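Local coordinates for CCMAN5 (Cellulosimicrobium cellulans, PDB 2XSG), which hydrolyses alpha-mannosides as a calcium-binding family 92 glycosidase and enables mannose-6-phosphate modification of yeast-produced human lysosomal enzymes, at residues T142-H147 / Q267-D272; T205-Q210 / G249-L254; R408-V413 / G462-G467. All blocks are in the same frame, centred on the assembly; numbering follows the deposited sequence.

Contact 1: T142-H147 / Q267-D272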
ATOM      1  N   THR A 142     -10.600   5.802  13.684  1.00  4.84           N
ATOM      2  CA  THR A 142     -10.616   4.573  12.876  1.00  3.98           C
ATOM      3  C   THR A 142     -11.760   4.567  11.862  1.00  4.21           C
ATOM      4  O   THR A 142     -11.540   4.327  10.657  1.00  3.85           O
ATOM      5  CB  THR A 142     -10.709   3.293  13.782  1.00  4.43           C
ATOM      6  OG1 THR A 142      -9.644   3.301  14.738  1.00  5.19           O
ATOM      7  CG2 THR A 142     -10.629   2.004  12.970  1.00  2.23           C
ATOM      8  N   ARG A 143     -12.974   4.840  12.346  1.00  3.43           N
ATOM      9  CA  ARG A 143     -14.174   4.708  11.515  1.00  3.05           C
ATOM     10  C   ARG A 143     -14.821   6.053  11.193  1.00  3.22           C
ATOM     11  O   ARG A 143     -15.814   6.090  10.467  1.00  3.26           O
ATOM     12  CB  ARG A 143     -15.204   3.786  12.198  1.00  3.33           C
ATOM     13  CG  ARG A 143     -14.690   2.379  12.494  1.00  2.91           C
ATOM     14  CD  ARG A 143     -15.572   1.588  13.479  1.00  2.00           C
ATOM     15  NE  ARG A 143     -14.897   0.333  13.818  1.00  2.00           N
ATOM     16  CZ  ARG A 143     -13.932   0.187  14.713  1.00  2.37           C
ATOM     17  NH1 ARG A 143     -13.389  -1.012  14.891  1.00  3.24           N
ATOM     18  NH2 ARG A 143     -13.512   1.222  15.448  1.00  2.64           N
ATOM     19  N   SER A 144     -14.263   7.149  11.719  1.00  2.54           N
ATOM     20  CA  SER A 144     -14.959   8.433  11.694  1.00  3.15           C
ATOM     21  C   SER A 144     -14.130   9.579  11.136  1.00  3.43           C
ATOM     22  O   SER A 144     -12.912   9.630  11.309  1.00  3.00           O
ATOM     23  CB  SER A 144     -15.403   8.849  13.099  1.00  3.51           C
ATOM     24  OG  SER A 144     -16.224   7.879  13.706  1.00  4.24           O
ATOM     25  N   GLY A 145     -14.820  10.509  10.489  1.00  3.11           N
ATOM     26  CA  GLY A 145     -14.225  11.762  10.085  1.00  3.61           C
ATOM     27  C   GLY A 145     -14.965  12.899  10.747  1.00  3.87           C
ATOM     28  O   GLY A 145     -16.202  12.946  10.703  1.00  4.41           O
ATOM     29  N   VAL A 146     -14.222  13.811  11.369  1.00  3.73           N
ATOM     30  CA  VAL A 146     -14.842  14.969  12.005  1.00  3.66           C
ATOM     31  C   VAL A 146     -14.384  16.225  11.327  1.00  3.62           C
ATOM     32  O   VAL A 146     -13.223  16.307  10.890  1.00  3.73           O
ATOM     33  CB  VAL A 146     -14.626  15.049  13.552  1.00  3.52           C
ATOM     34  CG1 VAL A 146     -15.264  13.857  14.201  1.00  2.00           C
ATOM     35  CG2 VAL A 146     -13.130  15.154  13.930  1.00  3.12           C
ATOM     36  N   HIS A 147     -15.317  17.173  11.240  1.00  3.54           N
ATOM     37  CA  HIS A 147     -15.145  18.458  10.565  1.00  4.27           C
ATOM     38  C   HIS A 147     -15.437  19.614  11.529  1.00  4.94           C
ATOM     39  O   HIS A 147     -16.420  19.566  12.304  1.00  4.14           O
ATOM     40  CB  HIS A 147     -16.139  18.592   9.416  1.00  4.56           C
ATOM     41  CG  HIS A 147     -16.058  17.502   8.394  1.00  4.54           C
ATOM     42  ND1 HIS A 147     -15.837  17.757   7.056  1.00  5.06           N
ATOM     43  CD2 HIS A 147     -16.209  16.160   8.503  1.00  5.03           C
ATOM     44  CE1 HIS A 147     -15.823  16.619   6.388  1.00  4.31           C
ATOM     45  NE2 HIS A 147     -16.048  15.634   7.239  1.00  6.90           N
ATOM     46  N   GLN A 267     -21.118   6.550  18.503  1.00  8.26           N
ATOM     47  CA  GLN A 267     -21.258   6.811  19.936  1.00  9.62           C
ATOM     48  C   GLN A 267     -20.087   6.218  20.730  1.00  9.63           C
ATOM     49  O   GLN A 267     -19.607   6.852  21.681  1.00  9.87           O
ATOM     50  CB  GLN A 267     -22.625   6.377  20.498  1.00 10.57           C
ATOM     51  CG  GLN A 267     -22.850   4.884  20.715  1.00 15.39           C
ATOM     52  CD  GLN A 267     -24.327   4.525  20.956  1.00 21.63           C
ATOM     53  OE1 GLN A 267     -25.228   5.362  20.765  1.00 24.59           O
ATOM     54  NE2 GLN A 267     -24.580   3.273  21.365  1.00 20.46           N
ATOM     55  N   VAL A 268     -19.602   5.043  20.308  1.00  8.99           N
ATOM     56  CA  VAL A 268     -18.447   4.405  20.957  1.00  8.96           C
ATOM     57  C   VAL A 268     -17.167   5.194  20.707  1.00  8.29           C
ATOM     58  O   VAL A 268     -16.473   5.549  21.640  1.00  8.41           O
ATOM     59  CB  VAL A 268     -18.280   2.903  20.550  1.00  8.90           C
ATOM     60  CG1 VAL A 268     -16.930   2.350  21.029  1.00  9.34           C
ATOM     61  CG2 VAL A 268     -19.420   2.058  21.145  1.00  8.84           C
ATOM     62  N   GLU A 269     -16.910   5.514  19.447  1.00  8.06           N
ATOM     63  CA  GLU A 269     -15.676   6.153  19.017  1.00  8.04           C
ATOM     64  C   GLU A 269     -15.537   7.613  19.449  1.00  8.23           C
ATOM     65  O   GLU A 269     -14.468   8.041  19.897  1.00  7.46           O
ATOM     66  CB  GLU A 269     -15.601   6.082  17.488  1.00  8.43           C
ATOM     67  CG  GLU A 269     -14.227   5.934  16.961  1.00  9.34           C
ATOM     68  CD  GLU A 269     -14.196   5.346  15.558  1.00  9.94           C
ATOM     69  OE1 GLU A 269     -14.619   6.052  14.610  1.00  7.35           O
ATOM     70  OE2 GLU A 269     -13.712   4.199  15.418  1.00  6.82           O
ATOM     71  N   LEU A 270     -16.624   8.371  19.298  1.00  8.10           N
ATOM     72  CA  LEU A 270     -16.593   9.816  19.467  1.00  8.55           C
ATOM     73  C   LEU A 270     -17.279  10.318  20.744  1.00  9.07           C
ATOM     74  O   LEU A 270     -16.891  11.363  21.282  1.00 10.11           O
ATOM     75  CB  LEU A 270     -17.219  10.504  18.252  1.00  7.50           C
ATOM     76  CG  LEU A 270     -16.667  10.130  16.874  1.00  7.40           C
ATOM     77  CD1 LEU A 270     -17.350  10.977  15.813  1.00  6.86           C
ATOM     78  CD2 LEU A 270     -15.147  10.241  16.782  1.00  5.38           C
ATOM     79  N   GLY A 271     -18.283   9.588  21.211  1.00  9.80           N
ATOM     80  CA  GLY A 271     -19.107   9.994  22.352  1.00 10.23           C
ATOM     81  C   GLY A 271     -19.427  11.476  22.302  1.00 10.24           C
ATOM     82  O   GLY A 271     -19.886  11.977  21.273  1.00  9.94           O
ATOM     83  N   ASP A 272     -19.156  12.174  23.409  1.00 10.52           N
ATOM     84  CA  ASP A 272     -19.322  13.637  23.487  1.00 10.69           C
ATOM     85  C   ASP A 272     -17.977  14.363  23.464  1.00 10.06           C
ATOM     86  O   ASP A 272     -17.886  15.539  23.822  1.00  9.78           O
ATOM     87  CB  ASP A 272     -20.112  14.044  24.748  1.00 11.85           C
ATOM     88  CG  ASP A 272     -21.499  13.415  24.814  1.00 13.69           C
ATOM     89  OD1 ASP A 272     -22.289  13.531  23.851  1.00 16.18           O
ATOM     90  OD2 ASP A 272     -21.807  12.803  25.853  1.00 17.52           O
TER
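E269, near the C-terminal end of helix 259-270, sets its carboxylate against R143 and S144 where strand 144-150 begins, a buried and mainly polar helix-on-sheet contact that covers 238 Å² in all. The helix and strand backbones stay apart, S144 CA lying 7.7 Å from E269 CA, and the glutamate bridges the gap with a chain that runs extended beyond CG.

OE1 accepts twice: S144 OG donates to E269 OE1 at 2.6 Å, arriving nearly along the C-O axis, and R143 N reaches the same OE1 at 3.0 Å from the syn side, somewhat out of the carboxylate plane. S144 OG lies beside its own backbone N (chi1 -57°), which turns the hydroxyl to the oxygen that R143 N also meets. The other oxygen carries the salt bridge, E269 OE2 lying 3.0 Å from R143 NH2. It sits at the guanidinium edge, almost in its plane, although the two planar groups are turned 37° apart. The arginine is also committed elsewhere, its NE donating to T326 O. A glutamine here would probably leave the R143 guanidinium without its charge mate and set an amide NH2 against one of the donors that now share the two oxygens.

Beside this polar cluster the contact is apolar. L270 CD2 packs 3.9 Å from S144 CB, while the L270 and V146 side chains slide past each other in opposite directions, L270 CD1 3.9 Å from V146 CG1.

The surroundings continue both halves. S144 OG is hydrogen-bonded to T253 OG1 of strand 248-255, the antiparallel neighbour of 144-150, and I278 of helix 275-290 touches both V146 and L270.

Contact 2: T205-Q210 / G249-L254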
ATOM      1  N   THR A 205     -23.316   7.282   8.702  1.00  3.03           N
ATOM      2  CA  THR A 205     -24.157   8.209   9.447  1.00  2.58           C
ATOM      3  C   THR A 205     -23.365   9.512   9.595  1.00  3.29           C
ATOM      4  O   THR A 205     -22.157   9.477   9.808  1.00  3.05           O
ATOM      5  CB  THR A 205     -24.566   7.648  10.845  1.00  2.37           C
ATOM      6  OG1 THR A 205     -25.417   8.595  11.505  1.00  2.69           O
ATOM      7  CG2 THR A 205     -23.332   7.406  11.725  1.00  2.00           C
ATOM      8  N   ALA A 206     -24.031  10.650   9.405  1.00  3.68           N
ATOM      9  CA  ALA A 206     -23.382  11.967   9.546  1.00  4.47           C
ATOM     10  C   ALA A 206     -24.339  12.856  10.298  1.00  4.58           C
ATOM     11  O   ALA A 206     -25.484  13.027   9.879  1.00  5.82           O
ATOM     12  CB  ALA A 206     -23.056  12.571   8.170  1.00  4.35           C
ATOM     13  N   ARG A 207     -23.903  13.390  11.429  1.00  4.78           N
ATOM     14  CA  ARG A 207     -24.738  14.321  12.177  1.00  5.09           C
ATOM     15  C   ARG A 207     -24.065  15.685  12.203  1.00  5.18           C
ATOM     16  O   ARG A 207     -22.835  15.765  12.222  1.00  5.05           O
ATOM     17  CB  ARG A 207     -24.959  13.824  13.609  1.00  5.24           C
ATOM     18  CG  ARG A 207     -23.674  13.759  14.461  1.00  5.92           C
ATOM     19  CD  ARG A 207     -23.947  13.204  15.865  1.00  8.59           C
ATOM     20  NE  ARG A 207     -22.916  13.659  16.786  1.00 12.46           N
ATOM     21  CZ  ARG A 207     -22.737  13.216  18.024  1.00 14.37           C
ATOM     22  NH1 ARG A 207     -23.525  12.268  18.523  1.00 18.57           N
ATOM     23  NH2 ARG A 207     -21.763  13.716  18.766  1.00 11.97           N
ATOM     24  N   THR A 208     -24.874  16.746  12.190  1.00  5.03           N
ATOM     25  CA  THR A 208     -24.379  18.094  12.447  1.00  4.88           C
ATOM     26  C   THR A 208     -24.360  18.270  13.963  1.00  5.08           C
ATOM     27  O   THR A 208     -25.014  17.508  14.699  1.00  4.26           O
ATOM     28  CB  THR A 208     -25.260  19.195  11.794  1.00  4.87           C
ATOM     29  OG1 THR A 208     -26.533  19.240  12.439  1.00  6.60           O
ATOM     30  CG2 THR A 208     -25.460  18.939  10.287  1.00  5.08           C
ATOM     31  N   LEU A 209     -23.588  19.246  14.423  1.00  4.45           N
ATOM     32  CA  LEU A 209     -23.529  19.568  15.833  1.00  5.26           C
ATOM     33  C   LEU A 209     -24.278  20.872  16.129  1.00  5.37           C
ATOM     34  O   LEU A 209     -24.436  21.246  17.294  1.00  6.01           O
ATOM     35  CB  LEU A 209     -22.067  19.639  16.313  1.00  4.92           C
ATOM     36  CG  LEU A 209     -21.252  18.359  16.092  1.00  5.54           C
ATOM     37  CD1 LEU A 209     -19.790  18.598  16.432  1.00  5.71           C
ATOM     38  CD2 LEU A 209     -21.808  17.188  16.918  1.00  6.51           C
ATOM     39  N   GLN A 210     -24.729  21.546  15.071  1.00  5.28           N
ATOM     40  CA  GLN A 210     -25.558  22.760  15.166  1.00  6.01           C
ATOM     41  C   GLN A 210     -26.863  22.539  14.421  1.00  6.33           C
ATOM     42  O   GLN A 210     -26.942  21.610  13.599  1.00  6.83           O
ATOM     43  CB  GLN A 210     -24.816  23.986  14.603  1.00  5.86           C
ATOM     44  CG  GLN A 210     -23.664  24.457  15.479  1.00  5.07           C
ATOM     45  CD  GLN A 210     -22.444  23.555  15.372  1.00  7.03           C
ATOM     46  OE1 GLN A 210     -21.704  23.365  16.341  1.00  8.22           O
ATOM     47  NE2 GLN A 210     -22.231  22.990  14.191  1.00  4.78           N
ATOM     48  N   GLY A 249     -19.887  22.187  12.854  1.00  5.75           N
ATOM     49  CA  GLY A 249     -19.299  20.856  13.086  1.00  5.33           C
ATOM     50  C   GLY A 249     -20.082  19.722  12.431  1.00  5.01           C
ATOM     51  O   GLY A 249     -21.299  19.803  12.254  1.00  4.56           O
ATOM     52  N   LEU A 250     -19.372  18.666  12.047  1.00  4.19           N
ATOM     53  CA  LEU A 250     -19.971  17.524  11.395  1.00  3.68           C
ATOM     54  C   LEU A 250     -19.176  16.295  11.783  1.00  3.96           C
ATOM     55  O   LEU A 250     -17.950  16.354  11.889  1.00  3.22           O
ATOM     56  CB  LEU A 250     -19.948  17.690   9.872  1.00  4.02           C
ATOM     57  CG  LEU A 250     -20.798  16.676   9.106  1.00  3.60           C
ATOM     58  CD1 LEU A 250     -22.237  17.120   9.158  1.00  2.76           C
ATOM     59  CD2 LEU A 250     -20.339  16.519   7.663  1.00  2.17           C
ATOM     60  N   GLN A 251     -19.881  15.181  11.990  1.00  3.99           N
ATOM     61  CA  GLN A 251     -19.241  13.927  12.367  1.00  3.91           C
ATOM     62  C   GLN A 251     -19.782  12.828  11.475  1.00  3.70           C
ATOM     63  O   GLN A 251     -20.988  12.610  11.412  1.00  3.32           O
ATOM     64  CB  GLN A 251     -19.489  13.614  13.855  1.00  4.18           C
ATOM     65  CG  GLN A 251     -18.985  14.694  14.837  1.00  5.20           C
ATOM     66  CD  GLN A 251     -19.035  14.245  16.282  1.00  6.32           C
ATOM     67  OE1 GLN A 251     -18.210  14.658  17.111  1.00  7.81           O
ATOM     68  NE2 GLN A 251     -19.990  13.384  16.595  1.00  5.35           N
ATOM     69  N   VAL A 252     -18.881  12.149  10.767  1.00  4.21           N
ATOM     70  CA  VAL A 252     -19.268  11.127   9.793  1.00  4.45           C
ATOM     71  C   VAL A 252     -18.632   9.800  10.196  1.00  4.79           C
ATOM     72  O   VAL A 252     -17.415   9.730  10.367  1.00  4.56           O
ATOM     73  CB  VAL A 252     -18.761  11.489   8.371  1.00  4.89           C
ATOM     74  CG1 VAL A 252     -19.199  10.441   7.349  1.00  4.71           C
ATOM     75  CG2 VAL A 252     -19.214  12.903   7.950  1.00  5.38           C
ATOM     76  N   THR A 253     -19.437   8.750  10.329  1.00  3.94           N
ATOM     77  CA  THR A 253     -18.885   7.434  10.664  1.00  4.13           C
ATOM     78  C   THR A 253     -19.320   6.397   9.622  1.00  3.77           C
ATOM     79  O   THR A 253     -20.467   6.443   9.151  1.00  3.52           O
ATOM     80  CB  THR A 253     -19.272   7.009  12.100  1.00  4.06           C
ATOM     81  OG1 THR A 253     -18.780   7.989  13.020  1.00  4.28           O
ATOM     82  CG2 THR A 253     -18.680   5.659  12.473  1.00  4.06           C
ATOM     83  N   LEU A 254     -18.387   5.503   9.270  1.00  3.10           N
ATOM     84  CA  LEU A 254     -18.571   4.461   8.248  1.00  3.15           C
ATOM     85  C   LEU A 254     -18.631   3.058   8.845  1.00  3.16           C
ATOM     86  O   LEU A 254     -17.928   2.737   9.794  1.00  3.79           O
ATOM     87  CB  LEU A 254     -17.413   4.500   7.219  1.00  3.45           C
ATOM     88  CG  LEU A 254     -17.130   5.833   6.527  1.00  2.89           C
ATOM     89  CD1 LEU A 254     -15.757   5.907   5.825  1.00  2.93           C
ATOM     90  CD2 LEU A 254     -18.258   6.121   5.530  1.00  2.00           C
TER
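T205, R207 and L209 are stitched to T253, Q251 and G249 by five backbone hydrogen bonds, making an antiparallel pair with axes 4.7 Å apart and directions 168° from each other. T205-T253 and R207-Q251 are the hydrogen-bonded pairs, each closed by two reciprocal N-H...O bonds; T253 N to T205 O is 2.9 Å. A206-V252 and T208-L250 are the non-hydrogen-bonded pairs between and beyond them. At the end of the ladder L209 N still reaches G249 O at 3.2 Å, but from well above the carbonyl plane.

CA-H...O contacts fill in between these bonds, A206 CA lying 3.1 Å from Q251 O.

Apolar contacts occupy the face bearing A206, T208, L250 and V252: A206 CB meets V252 CG2 at 3.9 Å, and T208 CG2 meets L250 CD1 at 3.9 Å. Separately, at the strand end, L209 CD1 is 4.1 Å from G249 CA, where a beta-carbon on G249 would collide with it.

On the face of R207 and Q251 the two long side chains run side by side, with the amide end over one guanidinium face and the planes only 8° apart. Q251 NE2 lies 2.8 Å from R207 NH2, two donors together, so the details of this approach are doubtful.

With strand 144-150 along its other edge, strand 248-255 is an interior strand of the large antiparallel sheet, consistent with the beta-sandwich N-terminal domain of family 92 enzymes.

Contact 3: R408-V413 / G462-G467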
ATOM      1  N   ARG A 408      -1.455 -13.876  -5.131  1.00  3.80           N
ATOM      2  CA  ARG A 408      -0.317 -14.027  -4.207  1.00  3.53           C
ATOM      3  C   ARG A 408      -0.752 -14.182  -2.751  1.00  3.59           C
ATOM      4  O   ARG A 408       0.106 -14.312  -1.872  1.00  3.31           O
ATOM      5  CB  ARG A 408       0.728 -12.893  -4.315  1.00  3.55           C
ATOM      6  CG  ARG A 408       1.265 -12.551  -5.718  1.00  5.66           C
ATOM      7  CD  ARG A 408       1.998 -13.694  -6.416  1.00  5.80           C
ATOM      8  NE  ARG A 408       1.092 -14.500  -7.240  1.00  9.27           N
ATOM      9  CZ  ARG A 408       0.694 -14.198  -8.476  1.00 10.33           C
ATOM     10  NH1 ARG A 408       1.108 -13.082  -9.068  1.00 11.00           N
ATOM     11  NH2 ARG A 408      -0.142 -15.010  -9.121  1.00 10.00           N
ATOM     12  N   SER A 409      -2.064 -14.167  -2.484  1.00  3.07           N
ATOM     13  CA  SER A 409      -2.561 -14.423  -1.111  1.00  3.56           C
ATOM     14  C   SER A 409      -1.975 -15.708  -0.508  1.00  3.26           C
ATOM     15  O   SER A 409      -1.701 -15.751   0.685  1.00  3.79           O
ATOM     16  CB  SER A 409      -4.095 -14.509  -1.067  1.00  3.33           C
ATOM     17  OG  SER A 409      -4.703 -13.246  -1.281  1.00  3.43           O
ATOM     18  N   SER A 410      -1.804 -16.753  -1.326  1.00  3.66           N
ATOM     19  CA  SER A 410      -1.251 -18.037  -0.824  1.00  4.17           C
ATOM     20  C   SER A 410       0.153 -17.853  -0.246  1.00  3.89           C
ATOM     21  O   SER A 410       0.558 -18.562   0.686  1.00  3.79           O
ATOM     22  CB  SER A 410      -1.236 -19.123  -1.916  1.00  4.04           C
ATOM     23  OG  SER A 410      -0.230 -18.865  -2.903  1.00  5.25           O
ATOM     24  N   VAL A 411       0.885 -16.893  -0.805  1.00  3.49           N
ATOM     25  CA  VAL A 411       2.257 -16.608  -0.387  1.00  3.23           C
ATOM     26  C   VAL A 411       2.225 -15.903   0.958  1.00  2.99           C
ATOM     27  O   VAL A 411       3.016 -16.217   1.838  1.00  2.77           O
ATOM     28  CB  VAL A 411       2.986 -15.746  -1.447  1.00  3.63           C
ATOM     29  CG1 VAL A 411       4.392 -15.327  -0.970  1.00  3.51           C
ATOM     30  CG2 VAL A 411       3.070 -16.534  -2.794  1.00  2.87           C
ATOM     31  N   VAL A 412       1.289 -14.964   1.113  1.00  2.33           N
ATOM     32  CA  VAL A 412       1.140 -14.204   2.348  1.00  2.11           C
ATOM     33  C   VAL A 412       0.735 -15.115   3.524  1.00  2.36           C
ATOM     34  O   VAL A 412       1.269 -14.985   4.641  1.00  2.40           O
ATOM     35  CB  VAL A 412       0.101 -13.053   2.184  1.00  2.05           C
ATOM     36  CG1 VAL A 412      -0.045 -12.271   3.482  1.00  2.00           C
ATOM     37  CG2 VAL A 412       0.500 -12.115   1.010  1.00  2.03           C
ATOM     38  N   VAL A 413      -0.208 -16.025   3.279  1.00  2.45           N
ATOM     39  CA  VAL A 413      -0.633 -16.980   4.318  1.00  2.29           C
ATOM     40  C   VAL A 413       0.564 -17.854   4.696  1.00  2.00           C
ATOM     41  O   VAL A 413       0.842 -18.085   5.879  1.00  2.56           O
ATOM     42  CB  VAL A 413      -1.843 -17.873   3.868  1.00  2.00           C
ATOM     43  CG1 VAL A 413      -2.183 -18.894   4.964  1.00  2.00           C
ATOM     44  CG2 VAL A 413      -3.076 -17.019   3.583  1.00  2.60           C
ATOM     45  N   GLY A 462       4.238 -20.577 -10.132  1.00  2.37           N
ATOM     46  CA  GLY A 462       5.311 -21.243  -9.410  1.00  2.45           C
ATOM     47  C   GLY A 462       5.373 -20.739  -7.982  1.00  2.86           C
ATOM     48  O   GLY A 462       5.396 -21.533  -7.040  1.00  2.81           O
ATOM     49  N   TYR A 463       5.381 -19.415  -7.819  1.00  2.90           N
ATOM     50  CA  TYR A 463       5.414 -18.825  -6.485  1.00  3.51           C
ATOM     51  C   TYR A 463       4.104 -19.111  -5.705  1.00  3.44           C
ATOM     52  O   TYR A 463       4.144 -19.423  -4.518  1.00  3.29           O
ATOM     53  CB  TYR A 463       5.693 -17.324  -6.575  1.00  3.62           C
ATOM     54  CG  TYR A 463       6.476 -16.743  -5.415  1.00  5.13           C
ATOM     55  CD1 TYR A 463       6.362 -17.270  -4.120  1.00  4.24           C
ATOM     56  CD2 TYR A 463       7.317 -15.647  -5.601  1.00  5.26           C
ATOM     57  CE1 TYR A 463       7.081 -16.739  -3.049  1.00  5.19           C
ATOM     58  CE2 TYR A 463       8.036 -15.094  -4.517  1.00  5.10           C
ATOM     59  CZ  TYR A 463       7.906 -15.650  -3.248  1.00  5.40           C
ATOM     60  OH  TYR A 463       8.605 -15.128  -2.171  1.00  5.59           O
ATOM     61  N   ASP A 464       2.959 -19.014  -6.377  1.00  3.17           N
ATOM     62  CA  ASP A 464       1.674 -19.360  -5.760  1.00  3.80           C
ATOM     63  C   ASP A 464       1.661 -20.774  -5.228  1.00  4.30           C
ATOM     64  O   ASP A 464       1.170 -21.010  -4.119  1.00  4.40           O
ATOM     65  CB  ASP A 464       0.530 -19.218  -6.759  1.00  3.56           C
ATOM     66  CG  ASP A 464       0.096 -17.779  -6.948  1.00  3.37           C
ATOM     67  OD1 ASP A 464       0.375 -16.934  -6.060  1.00  4.44           O
ATOM     68  OD2 ASP A 464      -0.531 -17.500  -7.983  1.00  2.88           O
ATOM     69  N   GLN A 465       2.193 -21.706  -6.027  1.00  4.60           N
ATOM     70  CA  GLN A 465       2.217 -23.119  -5.658  1.00  4.82           C
ATOM     71  C   GLN A 465       3.193 -23.407  -4.523  1.00  5.13           C
ATOM     72  O   GLN A 465       2.881 -24.213  -3.618  1.00  4.82           O
ATOM     73  CB  GLN A 465       2.497 -24.007  -6.869  1.00  4.94           C
ATOM     74  CG  GLN A 465       1.364 -24.058  -7.885  1.00  4.34           C
ATOM     75  CD  GLN A 465       1.732 -24.905  -9.097  1.00  4.31           C
ATOM     76  OE1 GLN A 465       2.861 -24.857  -9.561  1.00  6.07           O
ATOM     77  NE2 GLN A 465       0.785 -25.703  -9.591  1.00  4.88           N
ATOM     78  N   TYR A 466       4.349 -22.744  -4.538  1.00  4.56           N
ATOM     79  CA  TYR A 466       5.207 -22.785  -3.360  1.00  5.23           C
ATOM     80  C   TYR A 466       4.405 -22.394  -2.097  1.00  5.70           C
ATOM     81  O   TYR A 466       4.448 -23.093  -1.089  1.00  5.66           O
ATOM     82  CB  TYR A 466       6.491 -21.916  -3.489  1.00  5.17           C
ATOM     83  CG  TYR A 466       7.141 -21.716  -2.130  1.00  4.69           C
ATOM     84  CD1 TYR A 466       7.830 -22.759  -1.501  1.00  5.84           C
ATOM     85  CD2 TYR A 466       6.988 -20.509  -1.436  1.00  4.84           C
ATOM     86  CE1 TYR A 466       8.380 -22.591  -0.217  1.00  6.64           C
ATOM     87  CE2 TYR A 466       7.529 -20.330  -0.168  1.00  5.71           C
ATOM     88  CZ  TYR A 466       8.221 -21.369   0.436  1.00  5.78           C
ATOM     89  OH  TYR A 466       8.752 -21.182   1.685  1.00  5.57           O
ATOM     90  N   GLY A 467       3.678 -21.275  -2.154  1.00  6.11           N
ATOM     91  CA  GLY A 467       2.902 -20.803  -0.997  1.00  5.67           C
ATOM     92  C   GLY A 467       1.814 -21.775  -0.565  1.00  5.80           C
ATOM     93  O   GLY A 467       1.660 -22.076   0.617  1.00  5.14           O
TER
HETATM   94  O   HOH W   1      -2.650 -16.034  -6.952  1.00  3.77           O
HETATM   95  O   HOH W   2      -1.961 -17.057  -4.223  1.00  2.00           O
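Y463, D464 and G467 of helix 455-474 meet R408, S410 and V411 at the start of helix 409-418, inside the catalytic domain, whose six-hairpin clan is built as an (alpha/alpha)6 barrel. The helix segments approach to 7.6 Å between axes and cross at 36°, running broadly in the same direction.

Y463 comes first. The V411 and Y463 side chains cross at about a right angle, V411 CG2 3.6 Å from Y463 CD1 and CG1 near CE1. The phenol is held at its far end by A682 O, which the hydroxyl OH bonds.

D464 follows and carries the polar part. R408, at the N-cap position, grips it side-on with two nitrogens: NE to OD1 at 2.8 Å, nearly straight (171°), and NH2 to OD2 at 2.8 Å. Bends at chi2 and chi3 fold the arginine chain back to present this edge. Its NH1 turns instead to Q460 OE1. One water accepts from R408 N and donates to D464 OD2; a second accepts from S410 N and donates weakly to OD1. The helix start probably helps to stabilise the carboxylate's charge. The D464 carbonyl is used as well: S410 OG donates to D464 O at 2.8 Å, in the carbonyl plane and on a lone pair. The R408 side chain is about 12 Å from the bound calcium ion.

G467 closes the walk, where the CA atoms of the two segments are closest. G467 CA sits 4.3 Å from V411 CA and 3.7 Å from S410 O, and a beta-carbon there would run into S410 O and V411 N.

Overall arrangement
Contacts 1 and 2 share one sheet, with centres 9 Å apart. Strands 144-150 and 248-255 are neighbours in it, helix 259-270 follows 248-255 directly in the chain, and contact 2 is nested within the loop closed by contact 1. Contact 3 stands apart, both of its segments in the catalytic helical part, its centre 38 Å from that of contact 1 and 43 Å from that of contact 2. All three are largely buried, with only L209 exposed among the touching residues. Contact 2 rests on backbone bonding. Contact 1 sets helix on strand and contact 3 helix on helix, both through an acid-arginine salt bridge; the serine bonds the carboxylate in contact 1, a backbone carbonyl in contact 3.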